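Long-range contacts in 1,3-alpha-isomaltosidase (Kribbella flavida DSM 17836, PDB 5X3I), which hydrolyses the alpha-1,3-glucosidic linkage of the cyclic tetrasaccharide cyclobis-(1-6)-alpha-nigerosyl to give isomaltose inside the cell: residues H27-P32 with H475-D480; D679-N684 with V728-S733. The protein carries 1 engineered substitution. All blocks are in the same frame, centred on the assembly; numbering follows the deposited sequence.

Contact 1: residues H27-P32 with H475-D480; sequences HGIEHP and HAWGHD
Trp-477 turns one face of its indole to Glu-30 O, His-31 CA and Pro-32 CD, with CG anti to the carbonyl carbon (chi1 -67°) swinging the ring out toward them. Its CB sits 3.6 Å from Glu-30 O, which also lies over the face near CG. Along the five-membered ring, NE1 and CE2 meet the ring methylene of Pro-32, whose CD is 3.7 Å from NE1, a CH-pi contact. On the six-membered ring CE3 passes Ile-29 O and CG1, while His-31 CA stands nearly on the ring normal, another CH-pi contact. At the far end CH2 touches His-31 CD2 at 3.5 Å, the two rings meeting obliquely. The loop carrying the indole follows barrel strand 467-470, the fourth of the family 31 TIM barrel, so an N-terminal loop here closes onto the catalytic domain.

A type II' turn from His-27 to Glu-30, with Gly-28 at positive phi, lets both end residues reach His-479. The imidazoles of His-27 and His-479 stack face to face, centroids 3.9 Å apart and planes at 22°. His-479 ND1 gives Glu-30 OE1 a 3.1 Å bond on the syn side, close to the imidazole plane but 34° out of the carboxylate plane; His-479 N adds a weak 2.8 Å bond to the same OE1. A water donates to Glu-30 OE2 and Asp-480 OD1, 2.6 Å from each, bridging two like charges.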
ATOM      1  N   HIS A  27       4.332 -23.540 -10.051  1.00 25.28           N
ATOM      2  CA  HIS A  27       4.204 -22.109  -9.779  1.00 24.62           C
ATOM      3  C   HIS A  27       5.010 -21.639  -8.569  1.00 24.91           C
ATOM      4  O   HIS A  27       5.196 -20.442  -8.366  1.00 26.15           O
ATOM      5  CB  HIS A  27       2.742 -21.741  -9.561  1.00 22.42           C
ATOM      6  CG  HIS A  27       1.905 -21.853 -10.791  1.00 25.02           C
ATOM      7  ND1 HIS A  27       1.587 -20.765 -11.573  1.00 23.57           N
ATOM      8  CD2 HIS A  27       1.316 -22.923 -11.373  1.00 25.24           C
ATOM      9  CE1 HIS A  27       0.835 -21.160 -12.582  1.00 23.52           C
ATOM     10  NE2 HIS A  27       0.655 -22.464 -12.483  1.00 24.27           N
ATOM     11  N   GLY A  28       5.472 -22.575  -7.757  1.00 25.53           N
ATOM     12  CA  GLY A  28       6.225 -22.227  -6.570  1.00 26.57           C
ATOM     13  C   GLY A  28       5.373 -21.497  -5.547  1.00 28.31           C
ATOM     14  O   GLY A  28       4.168 -21.730  -5.442  1.00 26.23           O
ATOM     15  N   ILE A  29       6.001 -20.596  -4.806  1.00 25.46           N
ATOM     16  CA  ILE A  29       5.328 -19.892  -3.719  1.00 26.37           C
ATOM     17  C   ILE A  29       4.449 -18.767  -4.272  1.00 23.10           C
ATOM     18  O   ILE A  29       3.558 -18.266  -3.590  1.00 22.37           O
ATOM     19  CB  ILE A  29       6.356 -19.336  -2.714  1.00 26.44           C
ATOM     20  CG1 ILE A  29       5.699 -19.015  -1.372  1.00 28.69           C
ATOM     21  CG2 ILE A  29       7.074 -18.131  -3.283  1.00 26.57           C
ATOM     22  CD1 ILE A  29       6.685 -18.613  -0.309  1.00 31.94           C
ATOM     23  N   GLU A  30       4.703 -18.418  -5.528  1.00 22.49           N
ATOM     24  CA  GLU A  30       3.972 -17.393  -6.268  1.00 19.90           C
ATOM     25  C   GLU A  30       4.165 -16.011  -5.658  1.00 21.21           C
ATOM     26  O   GLU A  30       3.260 -15.182  -5.636  1.00 22.15           O
ATOM     27  CB  GLU A  30       2.492 -17.756  -6.377  1.00 21.55           C
ATOM     28  CG  GLU A  30       2.280 -18.972  -7.243  1.00 21.27           C
ATOM     29  CD  GLU A  30       0.837 -19.260  -7.555  1.00 21.25           C
ATOM     30  OE1 GLU A  30       0.194 -18.456  -8.263  1.00 24.40           O
ATOM     31  OE2 GLU A  30       0.350 -20.303  -7.093  1.00 24.76           O
ATOM     32  N   HIS A  31       5.377 -15.787  -5.174  1.00 22.70           N
ATOM     33  CA  HIS A  31       5.864 -14.456  -4.891  1.00 18.51           C
ATOM     34  C   HIS A  31       5.829 -13.720  -6.222  1.00 19.88           C
ATOM     35  O   HIS A  31       6.362 -14.218  -7.209  1.00 25.24           O
ATOM     36  CB  HIS A  31       7.270 -14.537  -4.296  1.00 19.76           C
ATOM     37  CG  HIS A  31       7.844 -13.227  -3.852  1.00 18.95           C
ATOM     38  ND1 HIS A  31       7.903 -12.119  -4.668  1.00 19.15           N
ATOM     39  CD2 HIS A  31       8.436 -12.869  -2.689  1.00 16.99           C
ATOM     40  CE1 HIS A  31       8.489 -11.129  -4.019  1.00 18.64           C
ATOM     41  NE2 HIS A  31       8.824 -11.559  -2.817  1.00 18.66           N
ATOM     42  N   PRO A  32       5.174 -12.553  -6.274  1.00 19.88           N
ATOM     43  CA  PRO A  32       4.993 -11.906  -7.579  1.00 18.24           C
ATOM     44  C   PRO A  32       6.282 -11.405  -8.216  1.00 18.40           C
ATOM     45  O   PRO A  32       6.304 -11.207  -9.422  1.00 22.18           O
ATOM     46  CB  PRO A  32       4.067 -10.724  -7.261  1.00 18.03           C
ATOM     47  CG  PRO A  32       4.276 -10.452  -5.826  1.00 20.18           C
ATOM     48  CD  PRO A  32       4.517 -11.798  -5.192  1.00 19.45           C
ATOM     49  N   HIS A 475      -1.423 -10.363   1.596  1.00 15.27           N
ATOM     50  CA  HIS A 475      -0.914 -11.688   1.937  1.00 15.91           C
ATOM     51  C   HIS A 475      -1.309 -12.810   0.982  1.00 17.22           C
ATOM     52  O   HIS A 475      -0.769 -13.901   1.085  1.00 15.45           O
ATOM     53  CB  HIS A 475      -1.377 -12.073   3.347  1.00 16.42           C
ATOM     54  CG  HIS A 475      -1.407 -10.922   4.307  1.00 14.50           C
ATOM     55  ND1 HIS A 475      -0.266 -10.368   4.845  1.00 15.53           N
ATOM     56  CD2 HIS A 475      -2.441 -10.199   4.800  1.00 13.10           C
ATOM     57  CE1 HIS A 475      -0.597  -9.366   5.640  1.00 14.26           C
ATOM     58  NE2 HIS A 475      -1.912  -9.244   5.631  1.00 12.74           N
ATOM     59  N   ALA A 476      -2.260 -12.565   0.085  1.00 15.37           N
ATOM     60  CA  ALA A 476      -2.764 -13.675  -0.700  1.00 16.08           C
ATOM     61  C   ALA A 476      -1.870 -13.903  -1.909  1.00 16.96           C
ATOM     62  O   ALA A 476      -1.832 -13.091  -2.816  1.00 17.47           O
ATOM     63  CB  ALA A 476      -4.196 -13.413  -1.155  1.00 13.84           C
ATOM     64  N   TRP A 477      -1.200 -15.045  -1.925  1.00 17.41           N
ATOM     65  CA  TRP A 477      -0.438 -15.459  -3.093  1.00 18.17           C
ATOM     66  C   TRP A 477      -0.964 -16.792  -3.588  1.00 19.88           C
ATOM     67  O   TRP A 477      -0.866 -17.795  -2.897  1.00 20.28           O
ATOM     68  CB  TRP A 477       1.053 -15.589  -2.775  1.00 17.04           C
ATOM     69  CG  TRP A 477       1.766 -14.320  -2.457  1.00 17.19           C
ATOM     70  CD1 TRP A 477       1.315 -13.044  -2.639  1.00 15.68           C
ATOM     71  CD2 TRP A 477       3.071 -14.205  -1.890  1.00 16.82           C
ATOM     72  NE1 TRP A 477       2.260 -12.145  -2.221  1.00 15.70           N
ATOM     73  CE2 TRP A 477       3.351 -12.834  -1.760  1.00 17.06           C
ATOM     74  CE3 TRP A 477       4.037 -15.133  -1.485  1.00 20.86           C
ATOM     75  CZ2 TRP A 477       4.552 -12.369  -1.235  1.00 16.30           C
ATOM     76  CZ3 TRP A 477       5.230 -14.668  -0.969  1.00 19.98           C
ATOM     77  CH2 TRP A 477       5.479 -13.301  -0.852  1.00 17.93           C
ATOM     78  N   GLY A 478      -1.621 -16.760  -4.736  1.00 20.45           N
ATOM     79  CA  GLY A 478      -1.666 -17.862  -5.670  1.00 18.16           C
ATOM     80  C   GLY A 478      -2.712 -17.558  -6.724  1.00 18.75           C
ATOM     81  O   GLY A 478      -3.736 -16.938  -6.432  1.00 17.46           O
ATOM     82  N   HIS A 479      -2.557 -18.151  -7.894  1.00 18.29           N
ATOM     83  CA  HIS A 479      -3.406 -17.806  -9.015  1.00 17.23           C
ATOM     84  C   HIS A 479      -4.727 -18.530  -8.898  1.00 16.47           C
ATOM     85  O   HIS A 479      -5.728 -18.079  -9.413  1.00 18.55           O
ATOM     86  CB  HIS A 479      -2.722 -18.156 -10.343  1.00 18.04           C
ATOM     87  CG  HIS A 479      -2.551 -19.627 -10.553  1.00 19.74           C
ATOM     88  ND1 HIS A 479      -1.657 -20.383  -9.827  1.00 20.79           N
ATOM     89  CD2 HIS A 479      -3.175 -20.487 -11.391  1.00 18.10           C
ATOM     90  CE1 HIS A 479      -1.727 -21.642 -10.219  1.00 19.25           C
ATOM     91  NE2 HIS A 479      -2.639 -21.732 -11.168  1.00 19.64           N
ATOM     92  N   ASP A 480      -4.682 -19.708  -8.293  1.00 16.95           N
ATOM     93  CA  ASP A 480      -5.835 -20.589  -8.154  1.00 16.88           C
ATOM     94  C   ASP A 480      -6.568 -20.521  -6.811  1.00 21.04           C
ATOM     95  O   ASP A 480      -7.359 -21.406  -6.513  1.00 19.07           O
ATOM     96  CB  ASP A 480      -5.442 -22.031  -8.460  1.00 19.42           C
ATOM     97  CG  ASP A 480      -4.298 -22.503  -7.628  1.00 21.39           C
ATOM     98  OD1 ASP A 480      -3.769 -21.706  -6.831  1.00 23.11           O
ATOM     99  OD2 ASP A 480      -3.921 -23.674  -7.784  1.00 26.12           O
TER
HETATM  100  O   HOH W   1      -1.374 -21.759  -5.803  1.00 27.86           O

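Contact 2: residues D679-N684 with V728-S733; sequences DELLIN and VYCRAS. With SO4 (sulfate ion), chain K; SO4 (sulfate ion), chain J.
Arg-731 runs extended through CG and bends at chi3 (66°), while Glu-680 folds at chi2 (-60°), and the two turns bring guanidinium and carboxylate together. They lie at the end of an antiparallel pair, 681-683 with 728-731, in the middle of the six-stranded sheet of the C-terminal domain. Leu-682 and Tyr-729 form the hydrogen-bonded pair: Leu-682 N to Tyr-729 O is 2.8 Å, and Tyr-729 N returns a bond to Leu-682 O. Next along, Arg-731 N donates to Glu-680 O at 3.0 Å.

Leu-681, Cys-730, Ile-683 and Val-728 share one face; there Leu-681 CD2 reaches Cys-730 CB at 3.7 Å and Ile-683 CD1 fits against both methyls of Val-728, with Leu-738 of helix 735-742 packed on Leu-681 and Cys-730. Leu-682 and Tyr-729 face strand 693-698 on the other.

The salt bridge joins Arg-731 NH1 to the syn lone pair of Glu-680 OE1 at 2.6 Å, almost in the guanidinium plane. Two sulfates, probably from the crystallisation liquor, lie beside the guanidinium. The chain J ion takes NH1 on O4 and NH2 on O3, the latter at 2.9 Å. A leucine in place of Arg-731 would probably leave Glu-680 OE1 without this ion-pair partner and the chain J sulfate without its two guanidinium bonds. From chain K, O2 accepts a bond from Ser-733 N while sitting 3.3 Å above the guanidinium plane, displaced toward its rim.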
ATOM      1  N   ASP A 679      -6.942  24.476  -3.686  1.00 20.21           N
ATOM      2  CA  ASP A 679      -6.868  25.508  -4.713  1.00 19.00           C
ATOM      3  C   ASP A 679      -5.819  26.581  -4.426  1.00 23.22           C
ATOM      4  O   ASP A 679      -5.140  27.040  -5.335  1.00 26.66           O
ATOM      5  CB  ASP A 679      -8.227  26.197  -4.882  1.00 20.54           C
ATOM      6  CG  ASP A 679      -9.282  25.282  -5.437  1.00 18.73           C
ATOM      7  OD1 ASP A 679      -8.918  24.259  -6.027  1.00 25.69           O
ATOM      8  OD2 ASP A 679     -10.477  25.587  -5.297  1.00 26.44           O
ATOM      9  N   GLU A 680      -5.728  27.016  -3.172  1.00 24.42           N
ATOM     10  CA  GLU A 680      -5.028  28.265  -2.859  1.00 20.00           C
ATOM     11  C   GLU A 680      -3.547  28.264  -2.487  1.00 18.56           C
ATOM     12  O   GLU A 680      -2.920  29.316  -2.516  1.00 19.33           O
ATOM     13  CB  GLU A 680      -5.780  28.959  -1.716  1.00 19.25           C
ATOM     14  CG  GLU A 680      -7.294  28.850  -1.804  1.00 21.04           C
ATOM     15  CD  GLU A 680      -7.883  29.449  -3.071  1.00 25.01           C
ATOM     16  OE1 GLU A 680      -7.164  30.132  -3.819  1.00 26.35           O
ATOM     17  OE2 GLU A 680      -9.082  29.242  -3.313  1.00 25.12           O
ATOM     18  N   LEU A 681      -2.968  27.118  -2.162  1.00 19.12           N
ATOM     19  CA  LEU A 681      -1.608  27.124  -1.627  1.00 16.30           C
ATOM     20  C   LEU A 681      -0.665  26.245  -2.431  1.00 18.77           C
ATOM     21  O   LEU A 681      -0.975  25.098  -2.701  1.00 21.87           O
ATOM     22  CB  LEU A 681      -1.591  26.657  -0.170  1.00 14.34           C
ATOM     23  CG  LEU A 681      -2.288  27.492   0.907  1.00 17.67           C
ATOM     24  CD1 LEU A 681      -2.298  26.730   2.228  1.00 15.22           C
ATOM     25  CD2 LEU A 681      -1.613  28.835   1.069  1.00 15.29           C
ATOM     26  N   LEU A 682       0.503  26.781  -2.761  1.00 19.49           N
ATOM     27  CA  LEU A 682       1.535  26.026  -3.450  1.00 18.21           C
ATOM     28  C   LEU A 682       2.663  25.697  -2.485  1.00 18.64           C
ATOM     29  O   LEU A 682       3.229  26.577  -1.834  1.00 21.50           O
ATOM     30  CB  LEU A 682       2.056  26.804  -4.665  1.00 19.90           C
ATOM     31  CG  LEU A 682       2.965  26.058  -5.644  1.00 19.57           C
ATOM     32  CD1 LEU A 682       2.824  26.634  -7.028  1.00 23.43           C
ATOM     33  CD2 LEU A 682       4.404  26.142  -5.204  1.00 20.08           C
ATOM     34  N   ILE A 683       2.978  24.416  -2.395  1.00 19.39           N
ATOM     35  CA  ILE A 683       3.971  23.925  -1.455  1.00 18.05           C
ATOM     36  C   ILE A 683       5.222  23.454  -2.190  1.00 18.24           C
ATOM     37  O   ILE A 683       5.121  22.858  -3.255  1.00 20.94           O
ATOM     38  CB  ILE A 683       3.413  22.759  -0.620  1.00 15.31           C
ATOM     39  CG1 ILE A 683       1.959  23.020  -0.214  1.00 14.80           C
ATOM     40  CG2 ILE A 683       4.306  22.479   0.568  1.00 17.72           C
ATOM     41  CD1 ILE A 683       1.754  24.284   0.602  1.00 18.19           C
ATOM     42  N   ASN A 684       6.389  23.716  -1.616  1.00 19.23           N
ATOM     43  CA  ASN A 684       7.643  23.235  -2.179  1.00 19.57           C
ATOM     44  C   ASN A 684       8.588  22.695  -1.116  1.00 20.02           C
ATOM     45  O   ASN A 684       9.485  23.401  -0.664  1.00 22.43           O
ATOM     46  CB  ASN A 684       8.335  24.349  -2.968  1.00 22.21           C
ATOM     47  CG  ASN A 684       9.531  23.849  -3.758  1.00 22.93           C
ATOM     48  OD1 ASN A 684       9.718  22.649  -3.924  1.00 25.22           O
ATOM     49  ND2 ASN A 684      10.347  24.774  -4.247  1.00 22.76           N
ATOM     50  N   VAL A 728       6.027  28.292   0.813  1.00 19.85           N
ATOM     51  CA  VAL A 728       4.596  28.171   0.617  1.00 16.93           C
ATOM     52  C   VAL A 728       4.096  29.488   0.056  1.00 19.39           C
ATOM     53  O   VAL A 728       4.470  30.550   0.535  1.00 23.61           O
ATOM     54  CB  VAL A 728       3.844  27.853   1.932  1.00 18.24           C
ATOM     55  CG1 VAL A 728       2.336  27.926   1.723  1.00 16.62           C
ATOM     56  CG2 VAL A 728       4.243  26.510   2.478  1.00 17.06           C
ATOM     57  N   TYR A 729       3.242  29.418  -0.948  1.00 21.22           N
ATOM     58  CA  TYR A 729       2.745  30.614  -1.594  1.00 18.82           C
ATOM     59  C   TYR A 729       1.244  30.524  -1.732  1.00 18.40           C
ATOM     60  O   TYR A 729       0.703  29.464  -2.002  1.00 23.37           O
ATOM     61  CB  TYR A 729       3.420  30.808  -2.961  1.00 20.43           C
ATOM     62  CG  TYR A 729       4.915  30.975  -2.845  1.00 18.54           C
ATOM     63  CD1 TYR A 729       5.480  32.232  -2.695  1.00 20.19           C
ATOM     64  CD2 TYR A 729       5.758  29.878  -2.852  1.00 20.05           C
ATOM     65  CE1 TYR A 729       6.838  32.392  -2.562  1.00 20.04           C
ATOM     66  CE2 TYR A 729       7.122  30.029  -2.729  1.00 20.15           C
ATOM     67  CZ  TYR A 729       7.654  31.290  -2.583  1.00 22.72           C
ATOM     68  OH  TYR A 729       9.006  31.449  -2.451  1.00 25.62           O
ATOM     69  N   CYS A 730       0.572  31.648  -1.538  1.00 20.07           N
ATOM     70  CA  CYS A 730      -0.874  31.690  -1.595  1.00 21.69           C
ATOM     71  C   CYS A 730      -1.333  32.515  -2.782  1.00 24.56           C
ATOM     72  O   CYS A 730      -0.721  33.525  -3.111  1.00 26.48           O
ATOM     73  CB  CYS A 730      -1.447  32.262  -0.292  1.00 19.41           C
ATOM     74  SG  CYS A 730      -3.232  32.337  -0.225  1.00 23.98           S
ATOM     75  N   ARG A 731      -2.407  32.077  -3.423  1.00 24.34           N
ATOM     76  CA  ARG A 731      -3.012  32.854  -4.491  1.00 28.84           C
ATOM     77  C   ARG A 731      -3.456  34.187  -3.913  1.00 31.27           C
ATOM     78  O   ARG A 731      -4.169  34.226  -2.910  1.00 31.31           O
ATOM     79  CB  ARG A 731      -4.188  32.108  -5.121  1.00 28.99           C
ATOM     80  CG  ARG A 731      -3.775  30.872  -5.908  1.00 30.33           C
ATOM     81  CD  ARG A 731      -4.973  30.115  -6.465  1.00 31.64           C
ATOM     82  NE  ARG A 731      -5.699  30.880  -7.470  1.00 41.85           N
ATOM     83  CZ  ARG A 731      -6.948  31.315  -7.332  1.00 48.40           C
ATOM     84  NH1 ARG A 731      -7.633  31.060  -6.226  1.00 43.71           N
ATOM     85  NH2 ARG A 731      -7.519  32.006  -8.309  1.00 53.94           N
ATOM     86  N   ALA A 732      -3.022  35.270  -4.548  1.00 32.52           N
ATOM     87  CA  ALA A 732      -3.193  36.613  -4.010  1.00 31.45           C
ATOM     88  C   ALA A 732      -4.642  36.931  -3.686  1.00 30.38           C
ATOM     89  O   ALA A 732      -4.930  37.546  -2.671  1.00 32.60           O
ATOM     90  CB  ALA A 732      -2.636  37.637  -4.983  1.00 34.89           C
ATOM     91  N   SER A 733      -5.554  36.500  -4.542  1.00 31.78           N
ATOM     92  CA  SER A 733      -6.956  36.826  -4.363  1.00 32.42           C
ATOM     93  C   SER A 733      -7.552  36.222  -3.091  1.00 31.16           C
ATOM     94  O   SER A 733      -8.497  36.763  -2.542  1.00 32.83           O
ATOM     95  CB  SER A 733      -7.760  36.373  -5.577  1.00 38.05           C
ATOM     96  OG  SER A 733      -7.524  35.010  -5.857  1.00 39.41           O
TER
HETATM   97  S   SO4 K 809      -5.011  35.315  -8.344  1.00 64.13           S
HETATM   98  O1  SO4 K 809      -5.043  36.735  -8.015  1.00 58.22           O
HETATM   99  O2  SO4 K 809      -5.521  34.573  -7.201  1.00 49.31           O
HETATM  100  O3  SO4 K 809      -5.842  35.051  -9.514  1.00 67.24           O
HETATM  101  O4  SO4 K 809      -3.641  34.905  -8.638  1.00 49.95           O
HETATM  102  S   SO4 J 808     -10.811  33.566  -7.007  1.00 77.61           S
HETATM  103  O1  SO4 J 808     -10.945  34.960  -6.605  1.00 67.42           O
HETATM  104  O2  SO4 J 808     -12.123  33.014  -7.322  1.00 73.04           O
HETATM  105  O3  SO4 J 808      -9.955  33.484  -8.186  1.00 70.01           O
HETATM  106  O4  SO4 J 808     -10.210  32.803  -5.919  1.00 57.76           O

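Contacts 1 and 2 lie on opposite sides of the chain's centre, about 46 Å apart between centres and about 33 Å between nearest atoms, so neither touches the other. They follow in series along the chain: the first ties a loop at the N-terminal end to the barrel across 442 residues, the second joins two strands within the C-terminal domain across 43. Only contact 1 is near the active site: the side chain of Trp-477 is about 6 Å from that of Glu-474, an active-site residue by similarity, and its loop follows the barrel strand leading to Ala-471, the engineered replacement at the inferred nucleophile position. Contact 2 is remote from that site, and its bound anions are sulfates.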